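4-alpha-glucanotransferase (Streptococcus agalactiae, PDB 6M6T) is an amylomaltase, a member of the TIM-barrel clan that binds glycans. Local coordinates at residues Ile246-Leu260 / Trp305-Trp319. Residues are numbered along the deposited sequence; the frame is centred on the assembly and turned at random.
Sequences IAGVPADDFSDDGQL and WEIRGDYQTANDGSW. With GLC (alpha-D-glucopyranose), chain J; AC1 (4,6-dideoxy-4-{[(1S,4R,5S,6S)-4,5,6-trihydroxy-3-(hydroxymethyl)cyclohex-2-en-1-yl]amino}-alpha-D-glucopyranose), chain I; AC1 (4,6-dideoxy-4-{[(1S,4R,5S,6S)-4,5,6-trihydroxy-3-(hydroxymethyl)cyclohex-2-en-1-yl]amino}-alpha-D-glucopyranose), chain B.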
loop_
_atom_site.group_PDB
_atom_site.type_symbol
_atom_site.label_atom_id
_atom_site.label_comp_id
_atom_site.label_asym_id
_atom_site.label_seq_id
_atom_site.Cartn_x
_atom_site.Cartn_y
_atom_site.Cartn_z
ATOM N N ILE A 246 -19.883 -1.885 -8.267
ATOM C CA ILE A 246 -18.503 -2.105 -7.858
ATOM C C ILE A 246 -17.587 -1.062 -8.509
ATOM O O ILE A 246 -17.986 -0.292 -9.396
ATOM C CB ILE A 246 -18.002 -3.539 -8.164
ATOM C CG1 ILE A 246 -18.100 -3.855 -9.656
ATOM C CG2 ILE A 246 -18.732 -4.574 -7.301
ATOM C CD1 ILE A 246 -17.182 -4.968 -10.089
ATOM N N ALA A 247 -16.333 -1.068 -8.049
ATOM C CA ALA A 247 -15.334 -0.086 -8.442
ATOM C C ALA A 247 -14.466 -0.582 -9.593
ATOM O O ALA A 247 -14.246 -1.779 -9.777
ATOM C CB ALA A 247 -14.454 0.273 -7.250
ATOM N N GLY A 248 -13.976 0.366 -10.372
ATOM C CA GLY A 248 -13.072 0.067 -11.455
ATOM C C GLY A 248 -12.665 1.314 -12.214
ATOM O O GLY A 248 -12.666 2.435 -11.687
ATOM N N VAL A 249 -12.331 1.124 -13.480
ATOM C CA VAL A 249 -11.807 2.214 -14.280
ATOM C C VAL A 249 -11.941 1.779 -15.735
ATOM O O VAL A 249 -11.721 0.598 -16.051
ATOM C CB VAL A 249 -10.367 2.536 -13.845
ATOM C CG1 VAL A 249 -9.320 1.655 -14.566
ATOM C CG2 VAL A 249 -10.095 4.023 -13.921
ATOM N N PRO A 250 -12.345 2.661 -16.640
ATOM C CA PRO A 250 -12.600 2.252 -18.022
ATOM C C PRO A 250 -11.326 2.249 -18.857
ATOM O O PRO A 250 -10.259 2.682 -18.420
ATOM C CB PRO A 250 -13.580 3.315 -18.540
ATOM C CG PRO A 250 -13.467 4.472 -17.585
ATOM C CD PRO A 250 -12.523 4.108 -16.460
ATOM N N ALA A 251 -11.467 1.758 -20.084
ATOM C CA ALA A 251 -10.331 1.657 -20.987
ATOM C C ALA A 251 -9.851 3.032 -21.408
ATOM O O ALA A 251 -10.653 3.912 -21.732
ATOM C CB ALA A 251 -10.709 0.873 -22.230
ATOM N N ASP A 252 -8.545 3.235 -21.359
ATOM C CA ASP A 252 -7.978 4.394 -22.008
ATOM C C ASP A 252 -7.288 4.005 -23.324
ATOM O O ASP A 252 -7.463 2.894 -23.840
ATOM C CB ASP A 252 -7.074 5.143 -21.040
ATOM C CG ASP A 252 -7.065 6.632 -21.328
ATOM O OD1 ASP A 252 -6.885 7.000 -22.516
ATOM O OD2 ASP A 252 -7.255 7.430 -20.382
ATOM N N ASP A 253 -6.498 4.932 -23.870
ATOM C CA ASP A 253 -5.990 4.943 -25.240
ATOM C C ASP A 253 -4.817 4.004 -25.508
ATOM O O ASP A 253 -4.421 3.884 -26.668
ATOM C CB ASP A 253 -5.558 6.364 -25.612
ATOM C CG ASP A 253 -6.664 7.153 -26.289
ATOM O OD1 ASP A 253 -6.835 6.969 -27.516
ATOM O OD2 ASP A 253 -7.342 7.956 -25.603
ATOM N N PHE A 254 -4.243 3.346 -24.499
ATOM C CA PHE A 254 -3.156 2.389 -24.705
ATOM C C PHE A 254 -3.526 0.943 -24.348
ATOM O O PHE A 254 -2.680 0.051 -24.517
ATOM C CB PHE A 254 -1.878 2.847 -23.941
ATOM C CG PHE A 254 -1.286 4.183 -24.455
ATOM C CD1 PHE A 254 -1.473 4.572 -25.783
ATOM C CD2 PHE A 254 -0.511 5.017 -23.624
ATOM C CE1 PHE A 254 -0.964 5.789 -26.269
ATOM C CE2 PHE A 254 0.010 6.221 -24.116
ATOM C CZ PHE A 254 -0.213 6.601 -25.425
ATOM N N SER A 255 -4.729 0.694 -23.815
ATOM C CA SER A 255 -5.267 -0.666 -23.750
ATOM C C SER A 255 -6.774 -0.632 -23.494
ATOM O O SER A 255 -7.256 0.086 -22.604
ATOM C CB SER A 255 -4.545 -1.523 -22.708
ATOM O OG SER A 255 -3.308 -1.987 -23.251
ATOM N N ASP A 256 -7.506 -1.448 -24.271
ATOM C CA ASP A 256 -8.927 -1.326 -24.608
ATOM C C ASP A 256 -9.885 -1.969 -23.602
ATOM O O ASP A 256 -11.096 -1.727 -23.687
ATOM C CB ASP A 256 -9.139 -1.935 -26.011
ATOM C CG ASP A 256 -10.599 -1.997 -26.433
ATOM O OD1 ASP A 256 -11.297 -0.958 -26.347
ATOM O OD2 ASP A 256 -11.048 -3.095 -26.845
ATOM N N ASP A 257 -9.423 -2.770 -22.644
ATOM C CA ASP A 257 -10.427 -3.398 -21.796
ATOM C C ASP A 257 -10.571 -2.779 -20.402
ATOM O O ASP A 257 -11.551 -3.083 -19.713
ATOM C CB ASP A 257 -10.170 -4.904 -21.690
ATOM C CG ASP A 257 -11.223 -5.704 -22.441
ATOM O OD1 ASP A 257 -12.334 -5.166 -22.617
ATOM O OD2 ASP A 257 -10.934 -6.838 -22.882
ATOM N N GLY A 258 -9.647 -1.932 -19.966
ATOM C CA GLY A 258 -9.867 -1.226 -18.717
ATOM C C GLY A 258 -9.626 -2.115 -17.511
ATOM O O GLY A 258 -8.956 -3.150 -17.588
ATOM N N GLN A 259 -10.196 -1.709 -16.377
ATOM C CA GLN A 259 -9.928 -2.396 -15.121
ATOM C C GLN A 259 -11.200 -2.579 -14.313
ATOM O O GLN A 259 -11.991 -1.645 -14.146
ATOM C CB GLN A 259 -8.912 -1.643 -14.255
ATOM C CG GLN A 259 -7.463 -1.793 -14.677
ATOM C CD GLN A 259 -6.546 -0.926 -13.835
ATOM O OE1 GLN A 259 -6.810 -0.699 -12.650
ATOM N NE2 GLN A 259 -5.483 -0.407 -14.450
ATOM N N LEU A 260 -11.362 -3.789 -13.786
ATOM C CA LEU A 260 -12.416 -4.125 -12.840
ATOM C C LEU A 260 -11.752 -4.466 -11.510
ATOM O O LEU A 260 -10.911 -5.373 -11.450
ATOM C CB LEU A 260 -13.256 -5.292 -13.362
ATOM C CG LEU A 260 -14.393 -5.765 -12.469
ATOM C CD1 LEU A 260 -15.708 -5.700 -13.230
ATOM C CD2 LEU A 260 -14.090 -7.179 -11.966
ATOM N N TRP A 305 -15.460 5.861 -11.272
ATOM C CA TRP A 305 -16.110 4.992 -12.241
ATOM C C TRP A 305 -16.866 3.887 -11.509
ATOM O O TRP A 305 -16.301 3.214 -10.644
ATOM C CB TRP A 305 -15.070 4.400 -13.183
ATOM C CG TRP A 305 -15.641 3.500 -14.204
ATOM C CD1 TRP A 305 -15.708 2.139 -14.150
ATOM C CD2 TRP A 305 -16.226 3.885 -15.451
ATOM N NE1 TRP A 305 -16.292 1.654 -15.292
ATOM C CE2 TRP A 305 -16.618 2.705 -16.108
ATOM C CE3 TRP A 305 -16.454 5.113 -16.077
ATOM C CZ2 TRP A 305 -17.225 2.716 -17.357
ATOM C CZ3 TRP A 305 -17.058 5.123 -17.316
ATOM C CH2 TRP A 305 -17.435 3.933 -17.945
ATOM N N GLU A 306 -18.140 3.703 -11.872
ATOM C CA GLU A 306 -19.082 2.877 -11.122
ATOM C C GLU A 306 -19.656 1.796 -12.042
ATOM O O GLU A 306 -20.641 2.032 -12.751
ATOM C CB GLU A 306 -20.186 3.745 -10.516
ATOM C CG GLU A 306 -21.078 3.027 -9.490
ATOM C CD GLU A 306 -22.420 3.744 -9.209
ATOM O OE1 GLU A 306 -23.395 3.524 -9.967
ATOM O OE2 GLU A 306 -22.524 4.506 -8.215
ATOM N N ILE A 307 -19.054 0.604 -12.016
ATOM C CA ILE A 307 -19.613 -0.531 -12.742
ATOM C C ILE A 307 -20.873 -0.996 -12.029
ATOM O O ILE A 307 -20.871 -1.201 -10.811
ATOM C CB ILE A 307 -18.593 -1.677 -12.824
ATOM C CG1 ILE A 307 -17.255 -1.186 -13.401
ATOM C CG2 ILE A 307 -19.177 -2.836 -13.622
ATOM C CD1 ILE A 307 -16.025 -1.615 -12.615
ATOM N N ARG A 308 -21.959 -1.166 -12.774
ATOM C CA ARG A 308 -23.160 -1.689 -12.139
ATOM C C ARG A 308 -23.019 -3.194 -11.917
ATOM O O ARG A 308 -22.042 -3.822 -12.338
ATOM C CB ARG A 308 -24.387 -1.388 -12.988
ATOM C CG ARG A 308 -24.207 -1.785 -14.430
ATOM C CD ARG A 308 -25.300 -1.210 -15.315
ATOM N NE ARG A 308 -24.822 -1.075 -16.686
ATOM C CZ ARG A 308 -24.353 0.054 -17.210
ATOM N NH1 ARG A 308 -24.318 1.169 -16.485
ATOM N NH2 ARG A 308 -23.920 0.071 -18.468
ATOM N N GLY A 309 -24.008 -3.781 -11.233
ATOM C CA GLY A 309 -24.145 -5.227 -11.220
ATOM C C GLY A 309 -24.457 -5.653 -12.639
ATOM O O GLY A 309 -24.538 -4.785 -13.509
ATOM N N ASP A 310 -24.643 -6.945 -12.906
ATOM C CA ASP A 310 -24.891 -7.431 -14.272
ATOM C C ASP A 310 -23.876 -6.851 -15.262
ATOM O O ASP A 310 -24.212 -6.440 -16.376
ATOM C CB ASP A 310 -26.347 -7.168 -14.722
ATOM C CG ASP A 310 -26.708 -5.670 -14.872
ATOM O OD1 ASP A 310 -26.489 -5.085 -15.962
ATOM O OD2 ASP A 310 -27.236 -5.080 -13.896
ATOM N N TYR A 311 -22.610 -6.830 -14.855
ATOM C CA TYR A 311 -21.555 -6.411 -15.759
ATOM C C TYR A 311 -21.084 -7.599 -16.583
ATOM O O TYR A 311 -21.257 -8.757 -16.198
ATOM C CB TYR A 311 -20.381 -5.797 -14.988
ATOM C CG TYR A 311 -19.671 -6.733 -14.029
ATOM C CD1 TYR A 311 -20.071 -6.833 -12.700
ATOM C CD2 TYR A 311 -18.581 -7.500 -14.444
ATOM C CE1 TYR A 311 -19.412 -7.689 -11.805
ATOM C CE2 TYR A 311 -17.926 -8.365 -13.560
ATOM C CZ TYR A 311 -18.347 -8.449 -12.240
ATOM O OH TYR A 311 -17.711 -9.291 -11.357
ATOM N N GLN A 312 -20.519 -7.302 -17.743
ATOM C CA GLN A 312 -19.742 -8.304 -18.461
ATOM C C GLN A 312 -18.285 -7.899 -18.625
ATOM O O GLN A 312 -17.390 -8.731 -18.436
ATOM C CB GLN A 312 -20.380 -8.617 -19.828
ATOM C CG GLN A 312 -19.838 -9.905 -20.476
ATOM C CD GLN A 312 -20.271 -11.181 -19.751
ATOM O OE1 GLN A 312 -21.256 -11.189 -19.004
ATOM N NE2 GLN A 312 -19.532 -12.269 -19.976
ATOM N N THR A 313 -18.014 -6.641 -18.948
ATOM C CA THR A 313 -16.688 -6.076 -18.754
ATOM C C THR A 313 -16.837 -4.801 -17.935
ATOM O O THR A 313 -17.948 -4.369 -17.603
ATOM C CB THR A 313 -15.959 -5.809 -20.088
ATOM O OG1 THR A 313 -16.207 -6.893 -20.991
ATOM C CG2 THR A 313 -14.448 -5.722 -19.879
ATOM N N ALA A 314 -15.690 -4.223 -17.575
ATOM C CA ALA A 314 -15.628 -3.010 -16.772
ATOM C C ALA A 314 -16.044 -1.762 -17.542
ATOM O O ALA A 314 -16.212 -0.705 -16.927
ATOM C CB ALA A 314 -14.214 -2.836 -16.220
ATOM N N ASN A 315 -16.229 -1.851 -18.855
ATOM C CA ASN A 315 -16.711 -0.720 -19.634
ATOM C C ASN A 315 -18.201 -0.471 -19.459
ATOM O O ASN A 315 -18.731 0.450 -20.087
ATOM C CB ASN A 315 -16.387 -0.945 -21.106
ATOM C CG ASN A 315 -14.904 -1.099 -21.341
ATOM O OD1 ASN A 315 -14.392 -2.217 -21.490
ATOM N ND2 ASN A 315 -14.195 0.028 -21.350
ATOM N N ASP A 316 -18.873 -1.269 -18.626
ATOM C CA ASP A 316 -20.306 -1.146 -18.358
ATOM C C ASP A 316 -20.527 -0.362 -17.063
ATOM O O ASP A 316 -20.978 -0.891 -16.050
ATOM C CB ASP A 316 -20.940 -2.532 -18.270
ATOM C CG ASP A 316 -21.581 -2.981 -19.575
ATOM O OD1 ASP A 316 -21.147 -2.530 -20.661
ATOM O OD2 ASP A 316 -22.523 -3.808 -19.506
ATOM N N GLY A 317 -20.208 0.923 -17.105
ATOM C CA GLY A 317 -20.263 1.760 -15.919
ATOM C C GLY A 317 -20.627 3.179 -16.231
ATOM O O GLY A 317 -21.268 3.463 -17.247
ATOM N N SER A 318 -20.229 4.084 -15.342
ATOM C CA SER A 318 -20.438 5.514 -15.540
ATOM C C SER A 318 -19.475 6.290 -14.654
ATOM O O SER A 318 -18.896 5.745 -13.707
ATOM C CB SER A 318 -21.878 5.925 -15.228
ATOM O OG SER A 318 -22.804 4.973 -15.712
ATOM N N TRP A 319 -19.319 7.577 -14.973
ATOM C CA TRP A 319 -18.542 8.498 -14.149
ATOM C C TRP A 319 -19.489 9.209 -13.189
ATOM O O TRP A 319 -20.263 10.069 -13.607
ATOM C CB TRP A 319 -17.801 9.507 -15.016
ATOM C CG TRP A 319 -16.641 8.960 -15.748
ATOM C CD1 TRP A 319 -16.548 8.757 -17.088
ATOM C CD2 TRP A 319 -15.379 8.574 -15.192
ATOM N NE1 TRP A 319 -15.305 8.258 -17.408
ATOM C CE2 TRP A 319 -14.572 8.134 -16.257
ATOM C CE3 TRP A 319 -14.856 8.557 -13.898
ATOM C CZ2 TRP A 319 -13.275 7.668 -16.064
ATOM C CZ3 TRP A 319 -13.569 8.100 -13.711
ATOM C CH2 TRP A 319 -12.794 7.655 -14.785
HETATM C C1 GLC J . -2.217 9.979 -19.844
HETATM C C2 GLC J . -2.331 9.731 -18.298
HETATM C C3 GLC J . -2.144 8.238 -17.961
HETATM C C4 GLC J . -3.325 7.571 -18.694
HETATM C C5 GLC J . -2.989 7.646 -20.207
HETATM C C6 GLC J . -3.882 6.712 -21.042
HETATM O O1 GLC J . -0.864 9.804 -20.293
HETATM O O2 GLC J . -1.416 10.555 -17.533
HETATM O O3 GLC J . -2.176 8.052 -16.536
HETATM O O4 GLC J . -3.774 6.267 -18.170
HETATM O O5 GLC J . -3.111 9.081 -20.595
HETATM O O6 GLC J . -3.151 6.062 -22.094
HETATM C C1 AC1 I . -5.278 -2.904 -7.701
HETATM O O2 AC1 I . -4.713 -3.257 -10.071
HETATM C C2 AC1 I . -5.143 -3.910 -8.861
HETATM C C4A AC1 I . -10.535 -8.918 -8.755
HETATM C C3 AC1 I . -6.426 -4.645 -9.123
HETATM O O3 AC1 I . -6.132 -5.552 -10.174
HETATM C C4 AC1 I . -6.871 -5.370 -7.830
HETATM N N4A AC1 I . -8.065 -6.265 -7.930
HETATM C C5 AC1 I . -7.127 -4.253 -6.834
HETATM O O5 AC1 I . -5.884 -3.573 -6.550
HETATM C C6 AC1 I . -7.695 -4.842 -5.547
HETATM C C1B AC1 I . -7.855 -7.703 -8.252
HETATM C C2B AC1 I . -8.444 -7.948 -9.631
HETATM O O2B AC1 I . -7.876 -7.040 -10.579
HETATM C C3B AC1 I . -9.961 -7.721 -9.531
HETATM O O3B AC1 I . -10.558 -7.629 -10.843
HETATM O O4 AC1 I . -11.965 -8.786 -8.497
HETATM C C5B AC1 I . -9.808 -9.134 -7.567
HETATM C C7B AC1 I . -8.517 -8.573 -7.347
HETATM C C6B AC1 I . -10.482 -10.072 -6.536
HETATM O O6B AC1 I . -11.895 -10.183 -6.812
HETATM C C1 AC1 B . -3.047 5.038 -18.024
HETATM O O2 AC1 B . -5.160 4.156 -18.829
HETATM C C2 AC1 B . -4.159 4.011 -17.807
HETATM C C4A AC1 B . -4.720 4.043 -10.546
HETATM C C3 AC1 B . -4.822 4.288 -16.490
HETATM O O3 AC1 B . -5.845 3.313 -16.335
HETATM C C4 AC1 B . -3.801 4.176 -15.357
HETATM N N4A AC1 B . -4.379 4.560 -14.066
HETATM C C5 AC1 B . -2.631 5.109 -15.592
HETATM O O5 AC1 B . -2.057 4.919 -16.925
HETATM C C6 AC1 B . -1.600 4.865 -14.470
HETATM C C1B AC1 B . -5.124 3.505 -13.366
HETATM C C2B AC1 B . -6.113 4.214 -12.496
HETATM O O2B AC1 B . -6.820 5.129 -13.333
HETATM C C3B AC1 B . -5.358 5.011 -11.465
HETATM O O3B AC1 B . -6.256 5.778 -10.676
HETATM O O4 AC1 B . -3.909 4.770 -9.599
HETATM C C5B AC1 B . -3.986 3.079 -11.256
HETATM C C7B AC1 B . -4.225 2.777 -12.598
HETATM C C6B AC1 B . -2.943 2.286 -10.496
HETATM O O6B AC1 B . -2.454 3.144 -9.462
HETATM O O HOH W 1 -13.258 3.917 -9.641
#
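Pro250 presents its CG to one face of the Trp305 indole, 3.5 Å from the centroid of the six-membered ring and 17° off the ring normal, a CH-pi contact suited to a rigid, saturated ring. The opposite indole face rests on Gly317 CA, where the absence of a side chain lets the backbone come close. With CG anti to the backbone N (chi1 180°), the indole is placed so that Trp305 NE1 donates to Ala314 O, in the 313-316 turn, at 2.9 Å, which restrains the rotation of the ring. Trp319 approaches Pro250 CG with CZ2 at 3.5 Å, so the proline is shared by two indoles.

A second aromatic contact lies farther along. Leu260 CD1 sits over the Tyr311 ring, 3.8 Å from its centroid, while Ile246 CD1 meets the same ring at CE1. Ile307 packs CD1 on Gly248 CA, where a CB would overlap it, so glycine suits the place. Ala314 CB, a small methyl, fits against Leu260 CB at 3.9 Å. Backbone pairing of Ile246 with Ile307, through Ile246 N to Ile307 O at 2.8 Å, joins the two strands.

Strand 303-308 thus pairs antiparallel with 245-249 of the beta hairpin 245-249/259-264, in a small four-stranded antiparallel sheet apart from the parallel barrel strands; the hairpin loop carries Asp252, Asp253 and Phe254 of a glycan pocket.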